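Local coordinates for tumor necrosis factor ligand superfamily member 9 (PDB 6MKB), which is a membrane-anchored cytokine whose extracellular TNF-homology domain binds the receptor TNFRSF9 (4-1BB), inducing the proliferation of activated peripheral blood T cells, at residues K49-V54 with R130-L135; V86-P91 with G134-L139; D97-T102 with W119-L124. All coordinates share one frame; numbering follows the deposited sequence.

Contact 1: K49-V54 with R130-L135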
loop_
_atom_site.group_PDB
_atom_site.type_symbol
_atom_site.label_atom_id
_atom_site.label_comp_id
_atom_site.label_asym_id
_atom_site.label_seq_id
_atom_site.Cartn_x
_atom_site.Cartn_y
_atom_site.Cartn_z
ATOM N N LYS B 49 -5.384 16.354 -19.218
ATOM C CA LYS B 49 -4.786 16.862 -17.978
ATOM C C LYS B 49 -4.059 15.767 -17.197
ATOM O O LYS B 49 -3.284 16.090 -16.289
ATOM C CB LYS B 49 -5.872 17.503 -17.093
ATOM C CG LYS B 49 -6.690 18.615 -17.763
ATOM C CD LYS B 49 -5.935 19.964 -17.878
ATOM C CE LYS B 49 -6.051 20.600 -19.257
ATOM N NZ LYS B 49 -7.427 21.097 -19.572
ATOM N N LYS B 50 -4.310 14.473 -17.560
ATOM C CA LYS B 50 -3.778 13.246 -16.941
ATOM C C LYS B 50 -4.227 13.211 -15.458
ATOM O O LYS B 50 -3.513 12.701 -14.576
ATOM C CB LYS B 50 -2.242 13.118 -17.102
ATOM C CG LYS B 50 -1.736 13.333 -18.528
ATOM C CD LYS B 50 -0.220 13.429 -18.599
ATOM C CE LYS B 50 0.271 14.452 -19.588
ATOM N NZ LYS B 50 -0.187 14.177 -20.981
ATOM N N GLU B 51 -5.452 13.736 -15.211
ATOM C CA GLU B 51 -6.020 13.858 -13.870
ATOM C C GLU B 51 -7.281 13.048 -13.626
ATOM O O GLU B 51 -8.177 12.962 -14.479
ATOM C CB GLU B 51 -6.355 15.322 -13.568
ATOM C CG GLU B 51 -5.137 16.178 -13.304
ATOM C CD GLU B 51 -5.382 17.669 -13.291
ATOM O OE1 GLU B 51 -6.476 18.108 -13.713
ATOM O OE2 GLU B 51 -4.468 18.405 -12.868
ATOM N N LEU B 52 -7.344 12.502 -12.420
ATOM C CA LEU B 52 -8.478 11.808 -11.862
ATOM C C LEU B 52 -9.292 12.876 -11.152
ATOM O O LEU B 52 -8.748 13.599 -10.311
ATOM C CB LEU B 52 -7.984 10.704 -10.912
ATOM C CG LEU B 52 -9.018 9.789 -10.229
ATOM C CD1 LEU B 52 -9.892 9.112 -11.216
ATOM C CD2 LEU B 52 -8.288 8.673 -9.449
ATOM N N VAL B 53 -10.549 13.058 -11.581
ATOM C CA VAL B 53 -11.480 14.072 -11.078
ATOM C C VAL B 53 -12.481 13.416 -10.105
ATOM O O VAL B 53 -13.236 12.527 -10.487
ATOM C CB VAL B 53 -12.210 14.843 -12.237
ATOM C CG1 VAL B 53 -12.975 16.053 -11.696
ATOM C CG2 VAL B 53 -11.220 15.289 -13.309
ATOM N N VAL B 54 -12.459 13.869 -8.856
ATOM C CA VAL B 54 -13.304 13.413 -7.751
ATOM C C VAL B 54 -14.570 14.284 -7.713
ATOM O O VAL B 54 -14.480 15.506 -7.602
ATOM C CB VAL B 54 -12.494 13.463 -6.428
ATOM C CG1 VAL B 54 -13.388 13.414 -5.196
ATOM C CG2 VAL B 54 -11.450 12.361 -6.389
ATOM N N ARG B 130 -8.868 17.306 -8.211
ATOM C CA ARG B 130 -8.090 16.780 -9.332
ATOM C C ARG B 130 -6.795 16.217 -8.785
ATOM O O ARG B 130 -6.119 16.863 -7.972
ATOM C CB ARG B 130 -7.842 17.870 -10.401
ATOM C CG ARG B 130 -9.141 18.323 -11.026
ATOM C CD ARG B 130 -8.985 19.527 -11.900
ATOM N NE ARG B 130 -10.137 19.599 -12.784
ATOM C CZ ARG B 130 -10.194 19.077 -14.001
ATOM N NH1 ARG B 130 -9.126 18.494 -14.536
ATOM N NH2 ARG B 130 -11.332 19.090 -14.678
ATOM N N LEU B 131 -6.491 14.982 -9.187
ATOM C CA LEU B 131 -5.337 14.226 -8.735
ATOM C C LEU B 131 -4.580 13.668 -9.934
ATOM O O LEU B 131 -5.154 12.972 -10.760
ATOM C CB LEU B 131 -5.836 13.078 -7.835
ATOM C CG LEU B 131 -5.722 13.146 -6.301
ATOM C CD1 LEU B 131 -6.045 14.467 -5.735
ATOM C CD2 LEU B 131 -6.644 12.140 -5.660
ATOM N N SER B 132 -3.316 14.017 -10.058
ATOM C CA SER B 132 -2.434 13.508 -11.098
ATOM C C SER B 132 -1.212 12.892 -10.388
ATOM O O SER B 132 -1.033 13.106 -9.181
ATOM C CB SER B 132 -2.057 14.602 -12.102
ATOM O OG SER B 132 -1.162 15.567 -11.582
ATOM N N VAL B 133 -0.410 12.094 -11.099
ATOM C CA VAL B 133 0.756 11.450 -10.498
ATOM C C VAL B 133 1.992 11.741 -11.339
ATOM O O VAL B 133 2.025 11.449 -12.540
ATOM C CB VAL B 133 0.535 9.918 -10.324
ATOM C CG1 VAL B 133 1.753 9.234 -9.675
ATOM C CG2 VAL B 133 -0.737 9.639 -9.525
ATOM N N GLY B 134 3.005 12.276 -10.689
ATOM C CA GLY B 134 4.278 12.555 -11.327
ATOM C C GLY B 134 5.315 11.499 -11.025
ATOM O O GLY B 134 5.458 11.045 -9.886
ATOM N N LEU B 135 6.012 11.063 -12.063
ATOM C CA LEU B 135 7.143 10.175 -11.912
ATOM C C LEU B 135 8.392 11.074 -11.673
ATOM O O LEU B 135 8.604 12.020 -12.423
ATOM C CB LEU B 135 7.286 9.277 -13.158
ATOM C CG LEU B 135 8.571 8.402 -13.248
ATOM C CD1 LEU B 135 8.589 7.287 -12.185
ATOM C CD2 LEU B 135 8.743 7.841 -14.646
HETATM O O HOH W 1 -1.337 11.328 -13.737
#
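Glu51 and Arg130 both swing CG away from their carbonyl carbons (chi1 -74° for the glutamate), and their extended chains, the arginine's as far as NE, bring carboxylate and guanidinium level on the side of the sheet that carries Val53. The turn about the NE end of Arg130 (chi4 -93°) then sets the guanidinium plane. The two side chains cross at about a right angle. Arg130 NH1 gives a hydrogen bond of 2.8 Å to Glu51 OE1 as part of a salt bridge; the oxygen lies at the edge of the guanidinium, in its plane, and is met nearly along its own C-O axis. With the two planes turned 58° apart, the grip is through this single oxygen. Val53 CG2 sits over one guanidinium face, 3.9 Å above the plane and near its margin. Each ion has a second partner: Glu51 OE2 pairs with Lys90 NZ and Arg130 NH2 with Glu46 OE2, an alternation of charge that would be expected to steady each ion.

Beneath it, strands 51-54 and 129-140 run antiparallel in one wall of the TNF jelly-roll sandwich. Leu52 and Leu131 form the hydrogen-bonded pair, with Leu52 N to Leu131 O at 2.8 Å and Leu131 N to Leu52 O at 2.9 Å, while their side chains turn inward to Phe159 and Leu161 of strand 149-166. Val53 and Arg130 make the next, non-hydrogen-bonded pair. Lys50 and Glu51 both face Glu46 in a G1 beta bulge, where the direct pairing to strand 129-140 stops. A water takes over there, donating to Lys50 O at 2.7 Å and accepting from Val133 N at 2.9 Å. Next to this bridge Ser132 CB rests 3.7 Å from Glu51 CG, while Ser132 OG bonds to Gln88 OE1.

Contact 2: V86-P91 with G134-L139; sequences VLQAKP and GLRAYL. With NAG (2-acetamido-2-deoxy-beta-D-glucopyranose), chain F; NAG (2-acetamido-2-deoxy-beta-D-glucopyranose), chain C.
Gln88 and Arg136 cross at about a right angle, their amide and guanidinium planes 84° apart, on one side of an antiparallel strand pair in the TNF jelly roll. Gln88 NE2 stands 3.4 Å from Arg136 NH2, but both atoms are donors, so this is proximity without a hydrogen bond. The same NE2 is 3.5 Å from Gly134 CA, which places the amide directly beside the glycine backbone. The amide oxygen has Ser132 as its partner, which fixes which way the group is turned.

Val86 and Gly134 are the bridge itself, a hydrogen-bonded pair: Val86 N to Gly134 O spans 2.8 Å and Gly134 N to Val86 O 2.9 Å. The backbone pairing continues on both sides, Gln88 with Ser132 and Arg136 with Ser84; the short segments are twisted, their directions 140° apart. Val86 also meets Arg136 at about a right angle, its CG2 lying 3.8 Å from Arg136 CG. Bends at chi2 and chi3 fold the arginine back on its own strand, where Arg136 NE bonds to Leu135 O at 2.8 Å, approaching from above the carbonyl plane, 57° out of it.

Farther along strand 129-140, the N-linked glycan of Asn23 lies against the outer surface of the sheet. The second N-acetylglucosamine (chain F) covers one face of the Tyr138 ring, with its C2 3.8 Å above the plane and near the ring margin. The first sugar (chain C) is held by the backbone, its acetamido N2 donating to Ala137 O at 3.1 Å.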
loop_
_atom_site.group_PDB
_atom_site.type_symbol
_atom_site.label_atom_id
_atom_site.label_comp_id
_atom_site.label_asym_id
_atom_site.label_seq_id
_atom_site.Cartn_x
_atom_site.Cartn_y
_atom_site.Cartn_z
ATOM N N VAL B 86 4.863 10.818 -7.170
ATOM C CA VAL B 86 4.428 11.990 -6.413
ATOM C C VAL B 86 2.969 12.286 -6.718
ATOM O O VAL B 86 2.636 12.549 -7.867
ATOM C CB VAL B 86 5.343 13.223 -6.704
ATOM C CG1 VAL B 86 4.910 14.438 -5.890
ATOM C CG2 VAL B 86 6.824 12.912 -6.450
ATOM N N LEU B 87 2.099 12.245 -5.686
ATOM C CA LEU B 87 0.673 12.551 -5.833
ATOM C C LEU B 87 0.513 14.048 -5.924
ATOM O O LEU B 87 0.870 14.732 -4.989
ATOM C CB LEU B 87 -0.171 11.975 -4.669
ATOM C CG LEU B 87 -1.715 12.194 -4.770
ATOM C CD1 LEU B 87 -2.331 11.430 -5.927
ATOM C CD2 LEU B 87 -2.401 11.821 -3.492
ATOM N N GLN B 88 0.010 14.552 -7.062
ATOM C CA GLN B 88 -0.191 15.976 -7.345
ATOM C C GLN B 88 -1.679 16.314 -7.222
ATOM O O GLN B 88 -2.472 15.915 -8.067
ATOM C CB GLN B 88 0.359 16.315 -8.739
ATOM C CG GLN B 88 1.857 15.978 -8.922
ATOM C CD GLN B 88 2.310 15.897 -10.369
ATOM O OE1 GLN B 88 1.512 15.811 -11.325
ATOM N NE2 GLN B 88 3.617 15.924 -10.559
ATOM N N ALA B 89 -2.066 16.999 -6.137
ATOM C CA ALA B 89 -3.456 17.355 -5.835
ATOM C C ALA B 89 -3.762 18.829 -6.111
ATOM O O ALA B 89 -2.977 19.712 -5.749
ATOM C CB ALA B 89 -3.772 17.030 -4.383
ATOM N N LYS B 90 -4.916 19.075 -6.773
ATOM C CA LYS B 90 -5.480 20.387 -7.108
ATOM C C LYS B 90 -6.910 20.479 -6.542
ATOM O O LYS B 90 -7.805 19.846 -7.089
ATOM C CB LYS B 90 -5.488 20.611 -8.627
ATOM C CG LYS B 90 -4.172 21.092 -9.210
ATOM C CD LYS B 90 -4.245 21.180 -10.734
ATOM C CE LYS B 90 -2.876 21.057 -11.338
ATOM N NZ LYS B 90 -2.943 20.932 -12.819
ATOM N N PRO B 91 -7.167 21.206 -5.439
ATOM C CA PRO B 91 -6.229 22.009 -4.630
ATOM C C PRO B 91 -5.358 21.116 -3.727
ATOM O O PRO B 91 -5.612 19.930 -3.580
ATOM C CB PRO B 91 -7.173 22.890 -3.802
ATOM C CG PRO B 91 -8.352 22.004 -3.559
ATOM C CD PRO B 91 -8.533 21.261 -4.872
ATOM N N GLY B 134 3.005 12.276 -10.689
ATOM C CA GLY B 134 4.278 12.555 -11.327
ATOM C C GLY B 134 5.315 11.499 -11.025
ATOM O O GLY B 134 5.458 11.045 -9.886
ATOM N N LEU B 135 6.012 11.063 -12.063
ATOM C CA LEU B 135 7.143 10.175 -11.912
ATOM C C LEU B 135 8.392 11.074 -11.673
ATOM O O LEU B 135 8.604 12.020 -12.423
ATOM C CB LEU B 135 7.286 9.277 -13.158
ATOM C CG LEU B 135 8.571 8.402 -13.248
ATOM C CD1 LEU B 135 8.589 7.287 -12.185
ATOM C CD2 LEU B 135 8.743 7.841 -14.646
ATOM N N ARG B 136 9.153 10.824 -10.604
ATOM C CA ARG B 136 10.398 11.545 -10.292
ATOM C C ARG B 136 11.535 10.544 -10.123
ATOM O O ARG B 136 11.322 9.457 -9.583
ATOM C CB ARG B 136 10.282 12.429 -9.019
ATOM C CG ARG B 136 9.394 13.681 -9.118
ATOM C CD ARG B 136 9.619 14.466 -10.395
ATOM N NE ARG B 136 8.379 14.468 -11.177
ATOM C CZ ARG B 136 7.682 15.553 -11.474
ATOM N NH1 ARG B 136 8.134 16.754 -11.136
ATOM N NH2 ARG B 136 6.566 15.456 -12.187
ATOM N N ALA B 137 12.742 10.888 -10.597
ATOM C CA ALA B 137 13.894 10.001 -10.471
ATOM C C ALA B 137 15.226 10.744 -10.623
ATOM O O ALA B 137 15.372 11.610 -11.481
ATOM C CB ALA B 137 13.814 8.867 -11.498
ATOM N N TYR B 138 16.180 10.401 -9.766
ATOM C CA TYR B 138 17.561 10.825 -9.822
ATOM C C TYR B 138 18.396 9.550 -9.816
ATOM O O TYR B 138 18.450 8.865 -8.795
ATOM C CB TYR B 138 17.951 11.781 -8.684
ATOM C CG TYR B 138 19.441 12.070 -8.652
ATOM C CD1 TYR B 138 20.100 12.579 -9.772
ATOM C CD2 TYR B 138 20.200 11.800 -7.515
ATOM C CE1 TYR B 138 21.474 12.808 -9.763
ATOM C CE2 TYR B 138 21.571 12.061 -7.483
ATOM C CZ TYR B 138 22.203 12.575 -8.608
ATOM O OH TYR B 138 23.555 12.840 -8.595
ATOM N N LEU B 139 18.958 9.184 -10.980
ATOM C CA LEU B 139 19.748 7.967 -11.134
ATOM C C LEU B 139 21.129 8.297 -11.646
ATOM O O LEU B 139 21.269 9.134 -12.544
ATOM C CB LEU B 139 19.043 6.943 -12.061
ATOM C CG LEU B 139 17.672 6.420 -11.577
ATOM C CD1 LEU B 139 16.891 5.759 -12.712
ATOM C CD2 LEU B 139 17.804 5.520 -10.343
HETATM C C1 NAG F . 18.734 16.125 -8.997
HETATM C C2 NAG F . 19.259 15.775 -7.602
HETATM C C3 NAG F . 20.610 16.450 -7.319
HETATM C C4 NAG F . 21.626 16.222 -8.441
HETATM C C5 NAG F . 21.018 16.594 -9.803
HETATM C C6 NAG F . 21.924 16.194 -10.966
HETATM C C7 NAG F . 17.784 15.257 -5.696
HETATM C C8 NAG F . 16.695 15.813 -4.823
HETATM N N2 NAG F . 18.260 16.111 -6.602
HETATM O O3 NAG F . 21.157 15.958 -6.091
HETATM O O4 NAG F . 22.811 16.990 -8.168
HETATM O O5 NAG F . 19.755 15.943 -9.992
HETATM O O6 NAG F . 21.179 16.239 -12.182
HETATM O O7 NAG F . 18.193 14.112 -5.554
HETATM C C1 NAG C . 14.411 14.825 -11.852
HETATM C C2 NAG C . 15.762 14.978 -12.549
HETATM C C3 NAG C . 16.879 14.799 -11.520
HETATM C C4 NAG C . 16.694 15.658 -10.265
HETATM C C5 NAG C . 15.278 15.522 -9.713
HETATM C C6 NAG C . 14.993 16.496 -8.576
HETATM C C7 NAG C . 16.102 14.008 -14.808
HETATM C C8 NAG C . 15.751 12.779 -15.582
HETATM N N2 NAG C . 15.892 13.902 -13.503
HETATM O O3 NAG C . 18.150 15.056 -12.137
HETATM O O4 NAG C . 17.635 15.263 -9.263
HETATM O O5 NAG C . 14.309 15.738 -10.750
HETATM O O6 NAG C . 13.846 15.993 -7.886
HETATM O O7 NAG C . 16.558 14.987 -15.368
#

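Contact 3: D97-T102 with W119-L124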
loop_
_atom_site.group_PDB
_atom_site.type_symbol
_atom_site.label_atom_id
_atom_site.label_comp_id
_atom_site.label_asym_id
_atom_site.label_seq_id
_atom_site.Cartn_x
_atom_site.Cartn_y
_atom_site.Cartn_z
ATOM N N ASP B 97 2.375 18.096 1.169
ATOM C CA ASP B 97 3.783 18.388 1.296
ATOM C C ASP B 97 4.397 17.013 1.413
ATOM O O ASP B 97 4.057 16.268 2.342
ATOM C CB ASP B 97 4.044 19.260 2.527
ATOM N N ASN B 98 5.158 16.616 0.383
ATOM C CA ASN B 98 5.823 15.323 0.207
ATOM C C ASN B 98 4.823 14.128 0.265
ATOM O O ASN B 98 5.135 13.086 0.855
ATOM C CB ASN B 98 7.043 15.114 1.158
ATOM C CG ASN B 98 6.805 15.267 2.646
ATOM O OD1 ASN B 98 7.132 16.299 3.248
ATOM N ND2 ASN B 98 6.221 14.249 3.271
ATOM N N LEU B 99 3.661 14.256 -0.430
ATOM C CA LEU B 99 2.696 13.149 -0.637
ATOM C C LEU B 99 3.310 12.301 -1.755
ATOM O O LEU B 99 3.122 12.599 -2.942
ATOM C CB LEU B 99 1.296 13.700 -1.018
ATOM C CG LEU B 99 0.116 13.514 -0.056
ATOM C CD1 LEU B 99 0.419 14.009 1.323
ATOM C CD2 LEU B 99 -1.079 14.278 -0.554
ATOM N N ALA B 100 4.187 11.348 -1.383
ATOM C CA ALA B 100 4.937 10.569 -2.375
ATOM C C ALA B 100 5.369 9.193 -1.896
ATOM O O ALA B 100 5.613 8.973 -0.712
ATOM C CB ALA B 100 6.180 11.348 -2.809
ATOM N N LEU B 101 5.549 8.290 -2.868
ATOM C CA LEU B 101 6.034 6.934 -2.699
ATOM C C LEU B 101 7.439 6.949 -3.252
ATOM O O LEU B 101 7.599 7.134 -4.457
ATOM C CB LEU B 101 5.096 5.944 -3.444
ATOM C CG LEU B 101 5.546 4.464 -3.627
ATOM C CD1 LEU B 101 6.000 3.832 -2.314
ATOM C CD2 LEU B 101 4.422 3.622 -4.173
ATOM N N THR B 102 8.457 6.829 -2.383
ATOM C CA THR B 102 9.854 6.865 -2.814
ATOM C C THR B 102 10.531 5.506 -2.578
ATOM O O THR B 102 10.286 4.836 -1.577
ATOM C CB THR B 102 10.594 8.009 -2.118
ATOM O OG1 THR B 102 9.832 9.199 -2.274
ATOM C CG2 THR B 102 11.992 8.258 -2.679
ATOM N N TRP B 119 1.898 2.456 -1.403
ATOM C CA TRP B 119 1.740 3.628 -0.558
ATOM C C TRP B 119 0.257 3.938 -0.406
ATOM O O TRP B 119 -0.520 3.725 -1.344
ATOM C CB TRP B 119 2.482 4.815 -1.202
ATOM C CG TRP B 119 2.279 6.169 -0.567
ATOM C CD1 TRP B 119 3.134 6.809 0.278
ATOM C CD2 TRP B 119 1.213 7.101 -0.838
ATOM N NE1 TRP B 119 2.665 8.073 0.561
ATOM C CE2 TRP B 119 1.496 8.281 -0.116
ATOM C CE3 TRP B 119 0.051 7.059 -1.645
ATOM C CZ2 TRP B 119 0.655 9.389 -0.142
ATOM C CZ3 TRP B 119 -0.785 8.164 -1.677
ATOM C CH2 TRP B 119 -0.488 9.307 -0.929
ATOM N N SER B 120 -0.135 4.490 0.743
ATOM C CA SER B 120 -1.528 4.912 0.935
ATOM C C SER B 120 -1.617 6.032 1.934
ATOM O O SER B 120 -0.748 6.176 2.796
ATOM C CB SER B 120 -2.440 3.757 1.350
ATOM O OG SER B 120 -2.077 3.190 2.598
ATOM N N GLN B 121 -2.675 6.841 1.801
ATOM C CA GLN B 121 -2.986 7.914 2.719
ATOM C C GLN B 121 -4.479 8.195 2.701
ATOM O O GLN B 121 -5.092 8.214 1.624
ATOM C CB GLN B 121 -2.193 9.187 2.381
ATOM C CG GLN B 121 -1.970 10.075 3.607
ATOM C CD GLN B 121 -0.497 10.242 3.865
ATOM O OE1 GLN B 121 0.182 9.330 4.380
ATOM N NE2 GLN B 121 0.040 11.378 3.472
ATOM N N LEU B 122 -5.056 8.450 3.888
ATOM C CA LEU B 122 -6.441 8.852 4.012
ATOM C C LEU B 122 -6.451 10.368 3.889
ATOM O O LEU B 122 -5.773 11.049 4.660
ATOM C CB LEU B 122 -7.036 8.351 5.333
ATOM C CG LEU B 122 -7.431 6.864 5.391
ATOM C CD1 LEU B 122 -7.495 6.377 6.839
ATOM C CD2 LEU B 122 -8.775 6.602 4.681
ATOM N N LEU B 123 -7.124 10.894 2.862
ATOM C CA LEU B 123 -7.133 12.337 2.586
ATOM C C LEU B 123 -8.534 12.924 2.475
ATOM O O LEU B 123 -9.434 12.309 1.890
ATOM C CB LEU B 123 -6.384 12.629 1.255
ATOM C CG LEU B 123 -4.882 12.290 1.183
ATOM C CD1 LEU B 123 -4.421 12.192 -0.257
ATOM C CD2 LEU B 123 -4.048 13.316 1.901
ATOM N N LEU B 124 -8.696 14.145 3.000
ATOM C CA LEU B 124 -9.942 14.894 2.857
ATOM C C LEU B 124 -9.922 15.579 1.497
ATOM O O LEU B 124 -9.060 16.429 1.232
ATOM C CB LEU B 124 -10.149 15.920 3.978
ATOM C CG LEU B 124 -10.552 15.405 5.351
ATOM C CD1 LEU B 124 -10.490 16.527 6.345
ATOM C CD2 LEU B 124 -11.944 14.763 5.329
#
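The Trp119 indole has backbone on both faces: Ala100 C and Leu101 N of the other segment lie over one, and Gln121 N of its own strand lies over the opposite one, 4.1 Å above the plane and near the ring margin. Leu99 CG comes in at the edge, 4.2 Å from Trp119 CZ2. CG of the tryptophan is anti to the backbone N (chi1 172°), which carries the ring across to segment 97-102. Trp119 NE1 ends 3.3 Å from Ala100 O, yet the angle is too poor for a hydrogen bond.

The touching parts run 163° apart without any beta bridge. Strand 100-105 pairs with 80-90 and strand 115-125 with 58-70, so the contact joins the two walls of the TNF jelly-roll sandwich through side chains. Leu101 and Trp119 pass in opposite senses, CB to CB 3.6 Å. Leu99, at the centre of an inverse gamma turn, supplies both of its methyls: CD2 reaches Leu123 CD1 tip to tip at 4.0 Å, while CD1 packs 3.4 Å from Gln121 NE2. Leu87 of strand 80-90 touches Leu99, Trp119 and Leu123, extending this apolar cluster inward. On the other side of strand 115-125, Ser120 and Leu122 pack on Glu65 and Lys12 of the second subunit.

Contacts 1 and 2 share strand 129-140, which pairs with strand 51-54 in contact 1 and with strand 80-90 in contact 2; their centres are 10 Å apart, and Arg130 O to Lys90 N (2.8 Å) ties them. Contact 3 lies 11 Å from contact 2 and 14 Å from contact 1, centre to centre. Contacts 1 and 2 step across one wall, and contact 3 runs from its edge strand 100-105 to strand 115-125 of the other. Along the chain contacts 1 and 2 open at 49-54 and 86-91 and both close on strand 129-140; contact 3 lies within the span of each. The glycan lies on the wall of strand 129-140, whereas the second subunit packs on strand 115-125, consistent with assembly through the inner TNF sheet.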